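Local atomic coordinates of glycosyltransferase (Streptomyces halstedii, PDB entry 3WAD), a protein that belongs to the GT-B glycosyltransferases and resembles the erythromycin biosynthesis protein CIII family, with two Rossmann-like domains, each built round a parallel beta sheet. Residues B[2-7]-B[32-37]; B[19-24]-B[46-51]; B[356-361]-B[386-391]. One frame throughout, in Å; residues are numbered along the deposited sequence.

Contact 1. Residues B[2-7]-B[32-37]; sequences RVLMTV and HIASHP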
ATOM      1  N   ARG B   2       1.103 -11.419  13.587  1.00 30.05           N
ATOM      2  CA  ARG B   2       0.257 -10.260  13.717  1.00 30.87           C
ATOM      3  C   ARG B   2       1.204  -9.096  14.165  1.00 30.08           C
ATOM      4  O   ARG B   2       1.943  -9.256  15.182  1.00 28.70           O
ATOM      5  CB  ARG B   2      -0.773 -10.518  14.792  1.00 29.51           C
ATOM      6  CG  ARG B   2      -1.580 -11.845  14.539  1.00 33.09           C
ATOM      7  CD  ARG B   2      -3.059 -11.654  14.536  1.00 37.68           C
ATOM      8  NE  ARG B   2      -3.773 -12.067  15.733  1.00 45.60           N
ATOM      9  CZ  ARG B   2      -5.052 -12.517  15.781  1.00 46.02           C
ATOM     10  NH1 ARG B   2      -5.816 -12.668  14.695  1.00 52.39           N
ATOM     11  NH2 ARG B   2      -5.585 -12.829  16.936  1.00 42.79           N
ATOM     12  N   VAL B   3       1.217  -7.992  13.387  1.00 28.40           N
ATOM     13  CA  VAL B   3       2.054  -6.830  13.746  1.00 25.57           C
ATOM     14  C   VAL B   3       1.166  -5.656  14.058  1.00 25.21           C
ATOM     15  O   VAL B   3       0.388  -5.195  13.223  1.00 24.47           O
ATOM     16  CB  VAL B   3       2.946  -6.454  12.603  1.00 25.62           C
ATOM     17  CG1 VAL B   3       3.993  -5.280  13.045  1.00 22.34           C
ATOM     18  CG2 VAL B   3       3.652  -7.673  12.045  1.00 24.59           C
ATOM     19  N   LEU B   4       1.262  -5.165  15.256  1.00 25.00           N
ATOM     20  CA  LEU B   4       0.554  -3.970  15.608  1.00 26.20           C
ATOM     21  C   LEU B   4       1.525  -2.759  15.464  1.00 26.09           C
ATOM     22  O   LEU B   4       2.456  -2.594  16.241  1.00 25.06           O
ATOM     23  CB  LEU B   4      -0.034  -4.108  17.023  1.00 26.59           C
ATOM     24  CG  LEU B   4      -0.735  -2.930  17.651  1.00 27.74           C
ATOM     25  CD1 LEU B   4      -1.961  -2.517  16.754  1.00 31.15           C
ATOM     26  CD2 LEU B   4      -1.163  -3.140  19.123  1.00 29.20           C
ATOM     27  N   MET B   5       1.278  -1.916  14.478  1.00 24.75           N
ATOM     28  CA  MET B   5       2.078  -0.690  14.284  1.00 23.64           C
ATOM     29  C   MET B   5       1.320   0.492  14.780  1.00 25.16           C
ATOM     30  O   MET B   5       0.096   0.560  14.579  1.00 24.49           O
ATOM     31  CB  MET B   5       2.359  -0.494  12.823  1.00 23.72           C
ATOM     32  CG  MET B   5       3.005  -1.778  12.217  1.00 24.23           C
ATOM     33  SD  MET B   5       3.529  -1.578  10.487  1.00 27.67           S
ATOM     34  CE  MET B   5       4.872  -0.358  10.597  1.00 23.68           C
ATOM     35  N   THR B   6       1.999   1.407  15.483  1.00 23.69           N
ATOM     36  CA  THR B   6       1.252   2.497  16.028  1.00 24.16           C
ATOM     37  C   THR B   6       2.016   3.813  15.723  1.00 23.75           C
ATOM     38  O   THR B   6       3.235   3.853  15.767  1.00 23.19           O
ATOM     39  CB  THR B   6       0.893   2.267  17.463  1.00 24.01           C
ATOM     40  OG1 THR B   6       0.090   3.362  17.951  1.00 27.09           O
ATOM     41  CG2 THR B   6       2.161   2.073  18.348  1.00 25.55           C
ATOM     42  N   VAL B   7       1.276   4.854  15.385  1.00 23.40           N
ATOM     43  CA  VAL B   7       1.889   6.164  15.119  1.00 22.65           C
ATOM     44  C   VAL B   7       0.868   7.214  15.572  1.00 21.41           C
ATOM     45  O   VAL B   7      -0.349   7.012  15.368  1.00 21.25           O
ATOM     46  CB  VAL B   7       2.357   6.286  13.632  1.00 20.30           C
ATOM     47  CG1 VAL B   7       1.177   6.146  12.698  1.00 22.96           C
ATOM     48  CG2 VAL B   7       3.018   7.651  13.358  1.00 18.68           C
ATOM     49  N   HIS B  32      -1.945  -4.207  11.436  1.00 24.91           N
ATOM     50  CA  HIS B  32      -2.862  -3.174  11.846  1.00 25.17           C
ATOM     51  C   HIS B  32      -2.099  -1.846  12.078  1.00 23.58           C
ATOM     52  O   HIS B  32      -1.053  -1.831  12.798  1.00 22.37           O
ATOM     53  CB  HIS B  32      -3.603  -3.572  13.151  1.00 24.71           C
ATOM     54  CG  HIS B  32      -4.648  -4.639  12.965  1.00 25.90           C
ATOM     55  ND1 HIS B  32      -5.276  -5.250  14.028  1.00 28.20           N
ATOM     56  CD2 HIS B  32      -5.179  -5.194  11.852  1.00 27.32           C
ATOM     57  CE1 HIS B  32      -6.168  -6.112  13.576  1.00 25.50           C
ATOM     58  NE2 HIS B  32      -6.102  -6.125  12.262  1.00 25.58           N
ATOM     59  N   ILE B  33      -2.637  -0.737  11.554  1.00 21.55           N
ATOM     60  CA  ILE B  33      -2.053   0.593  11.856  1.00 22.27           C
ATOM     61  C   ILE B  33      -2.969   1.302  12.840  1.00 21.96           C
ATOM     62  O   ILE B  33      -4.128   1.698  12.480  1.00 22.59           O
ATOM     63  CB  ILE B  33      -1.820   1.542  10.567  1.00 22.72           C
ATOM     64  CG1 ILE B  33      -1.248   0.739   9.381  1.00 23.59           C
ATOM     65  CG2 ILE B  33      -1.031   2.866  10.949  1.00 20.99           C
ATOM     66  CD1 ILE B  33       0.210   0.135   9.632  1.00 21.65           C
ATOM     67  N   ALA B  34      -2.486   1.475  14.059  1.00 20.90           N
ATOM     68  CA  ALA B  34      -3.343   2.085  15.060  1.00 21.72           C
ATOM     69  C   ALA B  34      -2.893   3.508  15.170  1.00 23.42           C
ATOM     70  O   ALA B  34      -1.690   3.753  15.319  1.00 21.48           O
ATOM     71  CB  ALA B  34      -3.164   1.339  16.448  1.00 21.91           C
ATOM     72  N   SER B  35      -3.849   4.442  15.173  1.00 23.60           N
ATOM     73  CA  SER B  35      -3.554   5.852  15.291  1.00 21.53           C
ATOM     74  C   SER B  35      -4.837   6.528  15.746  1.00 24.09           C
ATOM     75  O   SER B  35      -5.931   5.870  15.772  1.00 24.99           O
ATOM     76  CB  SER B  35      -3.024   6.377  13.929  1.00 22.36           C
ATOM     77  OG  SER B  35      -2.477   7.692  13.968  1.00 21.07           O
ATOM     78  N   HIS B  36      -4.745   7.788  16.159  1.00 23.31           N
ATOM     79  CA  HIS B  36      -5.955   8.586  16.449  1.00 23.79           C
ATOM     80  C   HIS B  36      -6.923   8.634  15.263  1.00 23.67           C
ATOM     81  O   HIS B  36      -6.529   8.450  14.115  1.00 21.84           O
ATOM     82  CB  HIS B  36      -5.634  10.012  16.922  1.00 23.35           C
ATOM     83  CG  HIS B  36      -4.530  10.095  17.947  1.00 25.27           C
ATOM     84  ND1 HIS B  36      -3.196  10.004  17.614  1.00 24.34           N
ATOM     85  CD2 HIS B  36      -4.567  10.317  19.289  1.00 24.16           C
ATOM     86  CE1 HIS B  36      -2.455  10.153  18.694  1.00 23.68           C
ATOM     87  NE2 HIS B  36      -3.258  10.359  19.725  1.00 24.85           N
ATOM     88  N   PRO B  37      -8.214   8.850  15.556  1.00 25.80           N
ATOM     89  CA  PRO B  37      -9.260   8.815  14.503  1.00 25.86           C
ATOM     90  C   PRO B  37      -8.976   9.763  13.353  1.00 26.30           C
ATOM     91  O   PRO B  37      -9.234   9.401  12.174  1.00 26.18           O
ATOM     92  CB  PRO B  37     -10.540   9.206  15.258  1.00 26.48           C
ATOM     93  CG  PRO B  37     -10.289   8.803  16.700  1.00 28.19           C
ATOM     94  CD  PRO B  37      -8.783   8.895  16.916  1.00 25.26           C
TER

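Contact 2. Residues B[19-24]-B[46-51]; sequences PLAWAL and SGLTAV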
ATOM      1  N   PRO B  19       5.846   2.019   3.691  1.00 21.85           N
ATOM      2  CA  PRO B  19       6.560   0.999   2.904  1.00 22.79           C
ATOM      3  C   PRO B  19       6.866  -0.231   3.808  1.00 22.98           C
ATOM      4  O   PRO B  19       6.570  -1.346   3.423  1.00 22.19           O
ATOM      5  CB  PRO B  19       7.816   1.756   2.438  1.00 20.54           C
ATOM      6  CG  PRO B  19       7.266   3.264   2.321  1.00 21.55           C
ATOM      7  CD  PRO B  19       6.534   3.337   3.624  1.00 22.17           C
ATOM      8  N   LEU B  20       7.251  -0.008   5.059  1.00 23.93           N
ATOM      9  CA  LEU B  20       7.479  -1.171   5.990  1.00 23.28           C
ATOM     10  C   LEU B  20       6.166  -1.956   6.315  1.00 23.47           C
ATOM     11  O   LEU B  20       6.139  -3.185   6.231  1.00 24.44           O
ATOM     12  CB  LEU B  20       8.154  -0.706   7.290  1.00 21.71           C
ATOM     13  CG  LEU B  20       8.429  -1.896   8.231  1.00 23.25           C
ATOM     14  CD1 LEU B  20       9.361  -2.900   7.569  1.00 25.58           C
ATOM     15  CD2 LEU B  20       8.906  -1.544   9.566  1.00 25.73           C
ATOM     16  N   ALA B  21       5.094  -1.270   6.675  1.00 21.91           N
ATOM     17  CA  ALA B  21       3.778  -1.902   6.664  1.00 21.98           C
ATOM     18  C   ALA B  21       3.468  -2.730   5.454  1.00 23.89           C
ATOM     19  O   ALA B  21       3.043  -3.916   5.586  1.00 24.99           O
ATOM     20  CB  ALA B  21       2.656  -0.912   6.945  1.00 20.93           C
ATOM     21  N   TRP B  22       3.596  -2.144   4.276  1.00 23.09           N
ATOM     22  CA  TRP B  22       3.313  -2.913   3.091  1.00 24.33           C
ATOM     23  C   TRP B  22       4.269  -4.102   2.792  1.00 25.57           C
ATOM     24  O   TRP B  22       3.790  -5.129   2.279  1.00 26.11           O
ATOM     25  CB  TRP B  22       3.253  -2.020   1.863  1.00 23.77           C
ATOM     26  CG  TRP B  22       1.815  -1.587   1.564  1.00 25.27           C
ATOM     27  CD1 TRP B  22       1.259  -0.328   1.759  1.00 26.89           C
ATOM     28  CD2 TRP B  22       0.749  -2.413   1.052  1.00 27.08           C
ATOM     29  NE1 TRP B  22      -0.071  -0.332   1.371  1.00 23.91           N
ATOM     30  CE2 TRP B  22      -0.426  -1.593   0.978  1.00 22.56           C
ATOM     31  CE3 TRP B  22       0.666  -3.765   0.652  1.00 25.66           C
ATOM     32  CZ2 TRP B  22      -1.651  -2.060   0.461  1.00 24.40           C
ATOM     33  CZ3 TRP B  22      -0.572  -4.245   0.146  1.00 24.64           C
ATOM     34  CH2 TRP B  22      -1.714  -3.375   0.043  1.00 26.23           C
ATOM     35  N   ALA B  23       5.571  -3.945   3.071  1.00 24.16           N
ATOM     36  CA  ALA B  23       6.562  -5.079   2.994  1.00 24.42           C
ATOM     37  C   ALA B  23       6.105  -6.219   3.909  1.00 24.02           C
ATOM     38  O   ALA B  23       6.015  -7.357   3.454  1.00 25.68           O
ATOM     39  CB  ALA B  23       7.993  -4.637   3.338  1.00 21.70           C
ATOM     40  N   LEU B  24       5.737  -5.912   5.134  1.00 24.11           N
ATOM     41  CA  LEU B  24       5.176  -6.908   6.037  1.00 24.61           C
ATOM     42  C   LEU B  24       3.866  -7.536   5.504  1.00 26.00           C
ATOM     43  O   LEU B  24       3.633  -8.784   5.617  1.00 25.06           O
ATOM     44  CB  LEU B  24       4.935  -6.295   7.390  1.00 23.88           C
ATOM     45  CG  LEU B  24       6.200  -5.990   8.237  1.00 24.79           C
ATOM     46  CD1 LEU B  24       5.775  -5.016   9.365  1.00 19.03           C
ATOM     47  CD2 LEU B  24       6.820  -7.337   8.904  1.00 24.30           C
ATOM     48  N   SER B  46      -3.241   5.289   2.141  1.00 24.80           N
ATOM     49  CA  SER B  46      -1.961   4.607   1.982  1.00 25.58           C
ATOM     50  C   SER B  46      -2.155   3.106   1.621  1.00 24.32           C
ATOM     51  O   SER B  46      -1.193   2.393   1.450  1.00 23.62           O
ATOM     52  CB  SER B  46      -1.115   4.693   3.229  1.00 25.58           C
ATOM     53  OG  SER B  46      -0.925   6.009   3.609  1.00 27.62           O
ATOM     54  N   GLY B  47      -3.407   2.671   1.567  1.00 24.60           N
ATOM     55  CA  GLY B  47      -3.790   1.294   1.309  1.00 24.57           C
ATOM     56  C   GLY B  47      -3.740   0.353   2.492  1.00 24.31           C
ATOM     57  O   GLY B  47      -3.732  -0.864   2.267  1.00 23.86           O
ATOM     58  N   LEU B  48      -3.775   0.857   3.734  1.00 22.19           N
ATOM     59  CA  LEU B  48      -3.521   0.002   4.892  1.00 21.69           C
ATOM     60  C   LEU B  48      -4.750  -0.057   5.808  1.00 23.93           C
ATOM     61  O   LEU B  48      -5.725   0.667   5.566  1.00 25.16           O
ATOM     62  CB  LEU B  48      -2.263   0.506   5.670  1.00 21.10           C
ATOM     63  CG  LEU B  48      -0.975   0.511   4.901  1.00 22.04           C
ATOM     64  CD1 LEU B  48       0.226   1.316   5.511  1.00 18.50           C
ATOM     65  CD2 LEU B  48      -0.571  -1.009   4.601  1.00 24.50           C
ATOM     66  N   THR B  49      -4.706  -0.872   6.864  1.00 23.23           N
ATOM     67  CA  THR B  49      -5.862  -1.115   7.730  1.00 23.62           C
ATOM     68  C   THR B  49      -5.700  -0.315   8.965  1.00 24.13           C
ATOM     69  O   THR B  49      -4.708  -0.459   9.663  1.00 22.59           O
ATOM     70  CB  THR B  49      -5.943  -2.598   8.095  1.00 23.42           C
ATOM     71  OG1 THR B  49      -6.115  -3.325   6.896  1.00 23.54           O
ATOM     72  CG2 THR B  49      -7.128  -2.938   8.956  1.00 23.37           C
ATOM     73  N   ALA B  50      -6.671   0.564   9.217  1.00 23.91           N
ATOM     74  CA  ALA B  50      -6.609   1.473  10.303  1.00 23.09           C
ATOM     75  C   ALA B  50      -7.364   0.920  11.471  1.00 25.19           C
ATOM     76  O   ALA B  50      -8.510   0.407  11.328  1.00 24.93           O
ATOM     77  CB  ALA B  50      -7.234   2.803   9.882  1.00 24.57           C
ATOM     78  N   VAL B  51      -6.767   1.075  12.665  1.00 25.21           N
ATOM     79  CA  VAL B  51      -7.414   0.727  13.908  1.00 26.01           C
ATOM     80  C   VAL B  51      -7.432   1.996  14.765  1.00 27.03           C
ATOM     81  O   VAL B  51      -6.423   2.353  15.340  1.00 27.21           O
ATOM     82  CB  VAL B  51      -6.624  -0.459  14.602  1.00 26.73           C
ATOM     83  CG1 VAL B  51      -7.275  -0.917  15.903  1.00 23.56           C
ATOM     84  CG2 VAL B  51      -6.468  -1.605  13.627  1.00 26.94           C
TER

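Contact 3. Residues B[356-361]-B[386-391]; sequences RGAALV and KAAAEQ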
ATOM      1  N   ARG B 356      30.515  15.306   2.452  1.00 37.82           N
ATOM      2  CA  ARG B 356      30.731  14.273   1.465  1.00 37.03           C
ATOM      3  C   ARG B 356      30.741  14.892   0.049  1.00 37.26           C
ATOM      4  O   ARG B 356      30.974  14.230  -0.970  1.00 38.80           O
ATOM      5  CB  ARG B 356      29.669  13.180   1.672  1.00 37.15           C
ATOM      6  CG  ARG B 356      29.848  12.452   3.030  1.00 36.35           C
ATOM      7  CD  ARG B 356      29.399  10.997   3.013  1.00 40.21           C
ATOM      8  NE  ARG B 356      29.858  10.249   1.831  1.00 36.71           N
ATOM      9  CZ  ARG B 356      29.533   8.983   1.554  1.00 37.73           C
ATOM     10  NH1 ARG B 356      28.774   8.318   2.384  1.00 37.96           N
ATOM     11  NH2 ARG B 356      29.981   8.360   0.451  1.00 37.62           N
ATOM     12  N   GLY B 357      30.520  16.194  -0.010  1.00 36.88           N
ATOM     13  CA  GLY B 357      30.570  16.890  -1.266  1.00 34.80           C
ATOM     14  C   GLY B 357      29.297  16.794  -2.037  1.00 34.27           C
ATOM     15  O   GLY B 357      29.292  17.155  -3.212  1.00 34.25           O
ATOM     16  N   ALA B 358      28.219  16.317  -1.392  1.00 33.46           N
ATOM     17  CA  ALA B 358      26.922  16.007  -2.046  1.00 32.45           C
ATOM     18  C   ALA B 358      25.922  17.150  -1.965  1.00 31.98           C
ATOM     19  O   ALA B 358      24.905  17.136  -2.650  1.00 33.15           O
ATOM     20  CB  ALA B 358      26.271  14.724  -1.445  1.00 32.67           C
ATOM     21  N   ALA B 359      26.243  18.162  -1.176  1.00 30.68           N
ATOM     22  CA  ALA B 359      25.315  19.225  -0.920  1.00 30.76           C
ATOM     23  C   ALA B 359      26.044  20.560  -0.628  1.00 30.96           C
ATOM     24  O   ALA B 359      27.194  20.557  -0.214  1.00 32.03           O
ATOM     25  CB  ALA B 359      24.486  18.836   0.272  1.00 30.26           C
ATOM     26  N   LEU B 360      25.338  21.674  -0.789  1.00 29.33           N
ATOM     27  CA  LEU B 360      25.785  22.951  -0.300  1.00 30.47           C
ATOM     28  C   LEU B 360      24.736  23.433   0.688  1.00 29.94           C
ATOM     29  O   LEU B 360      23.596  23.130   0.518  1.00 30.21           O
ATOM     30  CB  LEU B 360      25.941  23.942  -1.459  1.00 30.39           C
ATOM     31  CG  LEU B 360      27.145  23.676  -2.346  1.00 30.32           C
ATOM     32  CD1 LEU B 360      27.124  24.681  -3.461  1.00 31.54           C
ATOM     33  CD2 LEU B 360      28.453  23.741  -1.512  1.00 31.47           C
ATOM     34  N   VAL B 361      25.128  24.116   1.746  1.00 30.57           N
ATOM     35  CA  VAL B 361      24.189  24.510   2.785  1.00 32.01           C
ATOM     36  C   VAL B 361      24.146  26.034   2.923  1.00 31.97           C
ATOM     37  O   VAL B 361      25.193  26.659   2.993  1.00 31.24           O
ATOM     38  CB  VAL B 361      24.598  23.893   4.207  1.00 32.14           C
ATOM     39  CG1 VAL B 361      23.629  24.286   5.290  1.00 33.06           C
ATOM     40  CG2 VAL B 361      24.727  22.339   4.155  1.00 34.30           C
ATOM     41  N   LYS B 386      27.348  15.953  -8.223  1.00 35.33           N
ATOM     42  CA  LYS B 386      26.705  14.782  -8.773  1.00 35.19           C
ATOM     43  C   LYS B 386      27.438  13.487  -8.387  1.00 35.46           C
ATOM     44  O   LYS B 386      26.784  12.494  -8.010  1.00 35.85           O
ATOM     45  CB  LYS B 386      26.514  14.902 -10.303  1.00 34.72           C
ATOM     46  CG  LYS B 386      25.839  13.692 -10.976  1.00 33.85           C
ATOM     47  CD  LYS B 386      24.398  13.375 -10.312  1.00 33.60           C
ATOM     48  CE  LYS B 386      23.561  12.307 -11.096  1.00 34.55           C
ATOM     49  NZ  LYS B 386      22.152  12.207 -10.534  1.00 30.62           N
ATOM     50  N   ALA B 387      28.772  13.444  -8.505  1.00 35.38           N
ATOM     51  CA  ALA B 387      29.529  12.201  -8.203  1.00 33.93           C
ATOM     52  C   ALA B 387      29.331  11.778  -6.731  1.00 33.82           C
ATOM     53  O   ALA B 387      29.046  10.625  -6.416  1.00 33.83           O
ATOM     54  CB  ALA B 387      31.052  12.384  -8.515  1.00 35.21           C
ATOM     55  N   ALA B 388      29.482  12.733  -5.832  1.00 32.84           N
ATOM     56  CA  ALA B 388      29.277  12.499  -4.425  1.00 32.26           C
ATOM     57  C   ALA B 388      27.806  12.010  -4.119  1.00 32.54           C
ATOM     58  O   ALA B 388      27.600  11.085  -3.312  1.00 31.91           O
ATOM     59  CB  ALA B 388      29.574  13.765  -3.683  1.00 32.54           C
ATOM     60  N   ALA B 389      26.816  12.604  -4.796  1.00 32.38           N
ATOM     61  CA  ALA B 389      25.397  12.223  -4.622  1.00 32.72           C
ATOM     62  C   ALA B 389      25.191  10.777  -5.093  1.00 32.97           C
ATOM     63  O   ALA B 389      24.443   9.968  -4.494  1.00 31.93           O
ATOM     64  CB  ALA B 389      24.482  13.176  -5.405  1.00 32.00           C
ATOM     65  N   GLU B 390      25.837  10.454  -6.204  1.00 32.70           N
ATOM     66  CA  GLU B 390      25.788   9.086  -6.723  1.00 32.89           C
ATOM     67  C   GLU B 390      26.484   8.063  -5.838  1.00 31.97           C
ATOM     68  O   GLU B 390      26.021   6.946  -5.710  1.00 32.47           O
ATOM     69  CB  GLU B 390      26.322   9.058  -8.130  1.00 33.13           C
ATOM     70  CG  GLU B 390      25.567   9.936  -9.018  1.00 36.59           C
ATOM     71  CD  GLU B 390      25.145   9.192 -10.241  1.00 48.28           C
ATOM     72  OE1 GLU B 390      25.839   9.288 -11.294  1.00 50.30           O
ATOM     73  OE2 GLU B 390      24.121   8.479 -10.124  1.00 54.96           O
ATOM     74  N   GLN B 391      27.563   8.463  -5.194  1.00 32.58           N
ATOM     75  CA  GLN B 391      28.283   7.582  -4.299  1.00 33.25           C
ATOM     76  C   GLN B 391      27.371   7.256  -3.111  1.00 32.27           C
ATOM     77  O   GLN B 391      27.268   6.098  -2.640  1.00 30.93           O
ATOM     78  CB  GLN B 391      29.586   8.269  -3.787  1.00 33.24           C
ATOM     79  CG  GLN B 391      30.428   7.407  -2.836  1.00 36.33           C
ATOM     80  CD  GLN B 391      30.613   5.980  -3.398  1.00 37.80           C
ATOM     81  OE1 GLN B 391      30.771   5.800  -4.618  1.00 41.73           O
ATOM     82  NE2 GLN B 391      30.611   4.972  -2.519  1.00 36.76           N
TER

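Contact 1. Residues B[2-7]-B[32-37]
The carbonyl oxygen of Ala34 is gripped by two donors from the strand 2-6 side. Val7 N donates to Ala34 O at 3.2 Å, and Thr6 OG1 reaches the same Ala34 O at 3.2 Å from well above the carbonyl plane, 49° out of it. Thr6 can do this because its hydroxyl lies anti to the backbone N (chi1 -177°), beside its own carbonyl carbon. One residue further on, Ser35 OG donates to Val7 O at 2.6 Å, tilted from that carbonyl's plane, and is also bonded to Asn39 ND2. These hydroxyl bonds fasten the C-terminal ends of the strands. Before them runs a parallel ladder: His32 N to Val3 O, Met5 N to His32 O at 2.9 Å, and Ala34 N to Met5 O at 2.8 Å, with Leu4, Met5 and Thr6 paired in register with His32, Ile33 and Ala34 respectively. On one face of the sheet, Leu4 CD1 touches both the CB of His32 and the CB of Ala34. On the other, Met5 and Ile33 lie side by side and point the same way, Met5 SD resting 3.8 Å from Ile33 CD1, while Val7 CG1 meets Ile33 CG2. The ring of His32 turns away from strand 2-6, stacking with Trp122 and hydrogen-bonded through ND1 to His118 NE2. Leu115 and His118 thus bring helix 109-122 over the face of Leu4 and Ala34, Ala21 brings helix 18-27 over that of Met5 and Ile33, and strand 126-130 flanks strand 2-6 opposite strand 30-35.

Contact 2. Residues B[19-24]-B[46-51]
Trp22 and Leu48 bring helix 18-27 and the turn before strand 49-52 together with their CA atoms 7.6 Å apart, at a place where Gly47, with a positive phi of 81°, ends the preceding helix in a Schellman motif. The indole of Trp22 spans the gap and meets three successive residues of that turn. Trp22 NE1 donates to Ser46 O at 2.9 Å; the oxygen lies almost exactly in the ring plane, and the nitrogen in turn lies in the carbonyl plane, an alignment that restrains the rotation of the ring. Trp22 CZ2 comes obliquely within 3.0 Å of Gly47 O, a tight approach. Leu48 covers one face: its CD2 sits 3.5 Å from the centroid of the five-membered ring of Trp22, 19° off the normal, in a CH-pi contact. Leu48 CD1 turns to the helix itself, 3.6 Å from Ala21 CB. The two branches of Leu48 therefore straddle the corner between the indole and the helix surface. All of these residues are buried, with Ile33 of strand 30-35 lying next to both Ala21 and Leu48. Trp22 also stacks on Trp22 of the second subunit, and Thr49 and Ala50 continue the sheet into a strand of that chain. Packing of a helix against the turn that leads into a parallel strand, outermost within this chain, belongs to the Rossmann-like alpha/beta architecture of a GT-B N-terminal domain, here placed at the dimer interface.

Contact 3. Residues B[356-361]-B[386-391]
A Schellman motif at the C-terminal end of helix 346-355, where Gly357 takes a positive phi of 83°, supplies the surface on which Ala388 of helix 384-397 rests. The methyl of Ala388 points into this turn and rests against its backbone: CB lies 3.1 Å from Arg356 O, 3.4 Å from Gly357 O and 3.7 Å from Ala358 N. Across the contact Ala388 CB meets one apolar side chain, Ala358 CB at 4.1 Å, which also approaches the helix backbone at Ala389 N. Small side chains on both sides bring the backbones close, with the CA atoms of Ala358 and Ala389 4.8 Å apart. On the partly exposed side, Arg356 extends along the helix toward Gln391. Its chain bends at chi2 and again at chi3 (45°), which carries the guanidinium to that residue; Arg356 NH2 meets Gln391 CG at 3.5 Å, the carbon lying at the guanidinium edge, near its plane. The two side chains cross at about a right angle, their flat groups inclined by 34°. What holds these polar ends is Glu395, one turn further along the helix: its OE2 forms a salt bridge with Arg356 NH2 and accepts a hydrogen bond from Gln391 NE2, a carboxylate shared by the two segments. Trp212 adds a cation-pi contact to the guanidinium. From Ala358 the chain passes into strand 359-361, one of the two outermost strands of its sheet within the chain. The arrangement is a helix-to-strand turn covered by a later helix, part of the layered alpha/beta packing of a Rossmann-like C-terminal domain in the GT-B fold.

From the N terminus, strand 2-6 leads through helix 18-27 to strand 30-35, and contact 1 closes this first beta-alpha-beta unit. Contact 2 opens inside that loop, on helix 18-27, and closes beyond it at 46-51, so the two cross along the chain. They also touch in space: the backbone of Ile33 probably hydrogen-bonds to that of Thr49 and Val51, joining strands 30-35 and 49-52 at one side of the N-terminal sheet. Contact 3 follows in series, closing a mostly helical loop in the C-terminal domain, where it ties the turn before strand 359-361 to helix 384-397. Its centre lies about 37 Å from that of contact 1 and about 33 Å from that of contact 2.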